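Fatty acid synthase 1, isoform A (Drosophila melanogaster, PDB 6FN6) probably carries out the de novo synthesis of long-chain saturated fatty acids from acetyl-CoA and malonyl-CoA with NADPH, as a multifunctional enzyme whose modifying region is this chain. Local coordinates at residues 600-605 with 668-673. Sequence-based numbering, arbitrary orientation.
Sequences NLETCT and ASKRMM
E602 swings CG away from its own amide nitrogen (chi1 -172°) and folds back at chi2, bringing its carboxylate to K670, whose chain runs extended from chi2 until chi4 (-70°) turns the ammonium across. The salt bridge, OE1 of E602 to NZ of K670, is long at 3.5 Å and weak; K670 is solvent-exposed, and its long chain can span to the carboxylate. OE2 bonds weakly to T648 and lies close to the carboxylate of D647, a like charge that K670 may partly offset. The backbones of E602 and A668 form an antiparallel hydrogen-bonded pair: N of A668 gives a nearly straight bond to O of E602 (2.8 Å), and N of E602 returns a more bent one (135°) to O of A668 (2.9 Å). Strands 601-611 and 665-669 meet edge to edge in what is probably the substrate-binding, non-Rossmann part of the enoylreductase, of the medium-chain dehydrogenase/reductase superfamily. L601 and S669, the next pair, are non-hydrogen-bonded and put their side chains on the opposite face from E602 and A668. A668's small methyl suits its buried place; the flexible thioether of M673 packs on it, with CE 3.9 Å from CB of E602. C604's compact thiol fits between A668 and M673, SG 4.2 Å from SD of M673. Where the chain turns after S669, poorly ordered N600 has an amide oxygen, OD1, that can accept a weak bond from N of K670 (3.5 Å), while R671 is long enough to take its NE to Q847 of helix 844-860.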
ATOM      1  N   ASN A 600     -23.681  -1.719  34.968  1.00148.21           N
ATOM      2  CA  ASN A 600     -23.295  -0.329  34.778  1.00146.52           C
ATOM      3  C   ASN A 600     -24.079   0.235  33.598  1.00139.27           C
ATOM      4  O   ASN A 600     -23.511   0.823  32.678  1.00139.10           O
ATOM      5  CB  ASN A 600     -21.789  -0.214  34.540  1.00152.67           C
ATOM      6  CG  ASN A 600     -21.312   1.222  34.507  1.00154.90           C
ATOM      7  OD1 ASN A 600     -22.103   2.143  34.319  1.00152.65           O
ATOM      8  ND2 ASN A 600     -20.011   1.420  34.691  1.00155.14           N
ATOM      9  N   LEU A 601     -25.395   0.046  33.636  1.00 83.42           N
ATOM     10  CA  LEU A 601     -26.272   0.479  32.555  1.00 78.76           C
ATOM     11  C   LEU A 601     -27.354   1.421  33.071  1.00 76.79           C
ATOM     12  O   LEU A 601     -27.664   1.436  34.263  1.00 77.29           O
ATOM     13  CB  LEU A 601     -26.916  -0.732  31.873  1.00 81.70           C
ATOM     14  CG  LEU A 601     -25.953  -1.797  31.336  1.00 91.00           C
ATOM     15  CD1 LEU A 601     -26.719  -3.020  30.860  1.00 94.28           C
ATOM     16  CD2 LEU A 601     -25.089  -1.237  30.216  1.00 93.27           C
ATOM     17  N   GLU A 602     -27.924   2.208  32.166  1.00 93.36           N
ATOM     18  CA  GLU A 602     -28.963   3.164  32.522  1.00 85.74           C
ATOM     19  C   GLU A 602     -29.973   3.316  31.393  1.00 78.46           C
ATOM     20  O   GLU A 602     -29.609   3.646  30.263  1.00 73.18           O
ATOM     21  CB  GLU A 602     -28.340   4.522  32.856  1.00 83.77           C
ATOM     22  CG  GLU A 602     -29.311   5.551  33.421  1.00 82.53           C
ATOM     23  CD  GLU A 602     -29.688   5.274  34.863  1.00 84.60           C
ATOM     24  OE1 GLU A 602     -29.454   4.142  35.335  1.00 86.51           O
ATOM     25  OE2 GLU A 602     -30.216   6.192  35.524  1.00 85.50           O
ATOM     26  N   THR A 603     -31.243   3.077  31.703  1.00 87.43           N
ATOM     27  CA  THR A 603     -32.309   3.248  30.724  1.00 83.11           C
ATOM     28  C   THR A 603     -32.683   4.722  30.672  1.00 79.22           C
ATOM     29  O   THR A 603     -33.126   5.295  31.666  1.00 81.37           O
ATOM     30  CB  THR A 603     -33.548   2.400  31.068  1.00 83.60           C
ATOM     31  OG1 THR A 603     -33.147   1.050  31.338  1.00 83.01           O
ATOM     32  CG2 THR A 603     -34.540   2.406  29.909  1.00 79.64           C
ATOM     33  N   CYS A 604     -32.490   5.335  29.509  1.00 63.38           N
ATOM     34  CA  CYS A 604     -32.746   6.760  29.340  1.00 58.39           C
ATOM     35  C   CYS A 604     -33.932   7.016  28.417  1.00 53.17           C
ATOM     36  O   CYS A 604     -34.289   6.171  27.594  1.00 51.74           O
ATOM     37  CB  CYS A 604     -31.501   7.458  28.788  1.00 56.91           C
ATOM     38  SG  CYS A 604     -30.021   7.253  29.809  1.00 58.26           S
ATOM     39  N   THR A 605     -34.539   8.189  28.566  1.00 53.58           N
ATOM     40  CA  THR A 605     -35.607   8.614  27.673  1.00 54.86           C
ATOM     41  C   THR A 605     -35.001   9.458  26.561  1.00 50.31           C
ATOM     42  O   THR A 605     -34.334  10.455  26.827  1.00 51.26           O
ATOM     43  CB  THR A 605     -36.683   9.432  28.415  1.00 57.95           C
ATOM     44  OG1 THR A 605     -37.085   8.739  29.603  1.00 51.01           O
ATOM     45  CG2 THR A 605     -37.897   9.657  27.523  1.00 60.22           C
ATOM     46  N   ALA A 668     -28.031   3.134  28.030  1.00 45.83           N
ATOM     47  CA  ALA A 668     -26.698   3.687  27.812  1.00 48.72           C
ATOM     48  C   ALA A 668     -25.731   3.285  28.924  1.00 55.05           C
ATOM     49  O   ALA A 668     -26.141   3.041  30.059  1.00 58.35           O
ATOM     50  CB  ALA A 668     -26.773   5.203  27.703  1.00 49.41           C
ATOM     51  N   SER A 669     -24.447   3.207  28.583  1.00 69.86           N
ATOM     52  CA  SER A 669     -23.398   2.895  29.549  1.00 74.65           C
ATOM     53  C   SER A 669     -22.908   4.159  30.258  1.00 76.98           C
ATOM     54  O   SER A 669     -22.595   5.155  29.605  1.00 77.99           O
ATOM     55  CB  SER A 669     -22.228   2.197  28.855  1.00 74.77           C
ATOM     56  OG  SER A 669     -21.132   2.039  29.739  1.00 76.78           O
ATOM     57  N   LYS A 670     -22.839   4.118  31.587  1.00 73.32           N
ATOM     58  CA  LYS A 670     -22.470   5.299  32.365  1.00 75.15           C
ATOM     59  C   LYS A 670     -21.085   5.800  31.981  1.00 73.94           C
ATOM     60  O   LYS A 670     -20.830   7.004  31.989  1.00 71.12           O
ATOM     61  CB  LYS A 670     -22.494   5.003  33.865  1.00 80.02           C
ATOM     62  CG  LYS A 670     -23.826   4.499  34.397  1.00 81.88           C
ATOM     63  CD  LYS A 670     -23.736   4.202  35.888  1.00 85.75           C
ATOM     64  CE  LYS A 670     -24.988   3.510  36.410  1.00 86.24           C
ATOM     65  NZ  LYS A 670     -26.172   4.414  36.430  1.00 85.62           N
ATOM     66  N   ARG A 671     -20.192   4.877  31.640  1.00 90.46           N
ATOM     67  CA  ARG A 671     -18.843   5.253  31.248  1.00 88.55           C
ATOM     68  C   ARG A 671     -18.893   6.197  30.057  1.00 83.80           C
ATOM     69  O   ARG A 671     -18.106   7.140  29.971  1.00 81.41           O
ATOM     70  CB  ARG A 671     -18.004   4.020  30.913  1.00 90.24           C
ATOM     71  CG  ARG A 671     -17.808   3.067  32.081  1.00 91.72           C
ATOM     72  CD  ARG A 671     -16.845   1.952  31.715  1.00 93.12           C
ATOM     73  NE  ARG A 671     -17.383   1.079  30.673  1.00 93.93           N
ATOM     74  CZ  ARG A 671     -18.010  -0.072  30.899  1.00 96.87           C
ATOM     75  NH1 ARG A 671     -18.195  -0.514  32.138  1.00 97.82           N
ATOM     76  NH2 ARG A 671     -18.458  -0.788  29.877  1.00 98.64           N
ATOM     77  N   MET A 672     -19.819   5.940  29.138  1.00 76.99           N
ATOM     78  CA  MET A 672     -19.955   6.775  27.955  1.00 75.84           C
ATOM     79  C   MET A 672     -21.190   7.673  28.039  1.00 74.21           C
ATOM     80  O   MET A 672     -22.090   7.594  27.203  1.00 68.66           O
ATOM     81  CB  MET A 672     -20.009   5.899  26.699  1.00 75.30           C
ATOM     82  CG  MET A 672     -18.640   5.374  26.272  1.00 78.44           C
ATOM     83  SD  MET A 672     -18.706   3.968  25.144  1.00 80.34           S
ATOM     84  CE  MET A 672     -19.201   2.650  26.253  1.00 82.03           C
ATOM     85  N   MET A 673     -21.213   8.534  29.052  1.00 72.25           N
ATOM     86  CA  MET A 673     -22.266   9.537  29.195  1.00 73.63           C
ATOM     87  C   MET A 673     -21.722  10.842  29.769  1.00 73.26           C
ATOM     88  O   MET A 673     -20.833  10.845  30.620  1.00 75.17           O
ATOM     89  CB  MET A 673     -23.419   9.048  30.081  1.00 78.17           C
ATOM     90  CG  MET A 673     -24.317   8.014  29.432  1.00 81.66           C
ATOM     91  SD  MET A 673     -25.902   7.829  30.287  1.00 84.42           S
ATOM     92  CE  MET A 673     -25.452   6.940  31.763  1.00 87.41           C
TER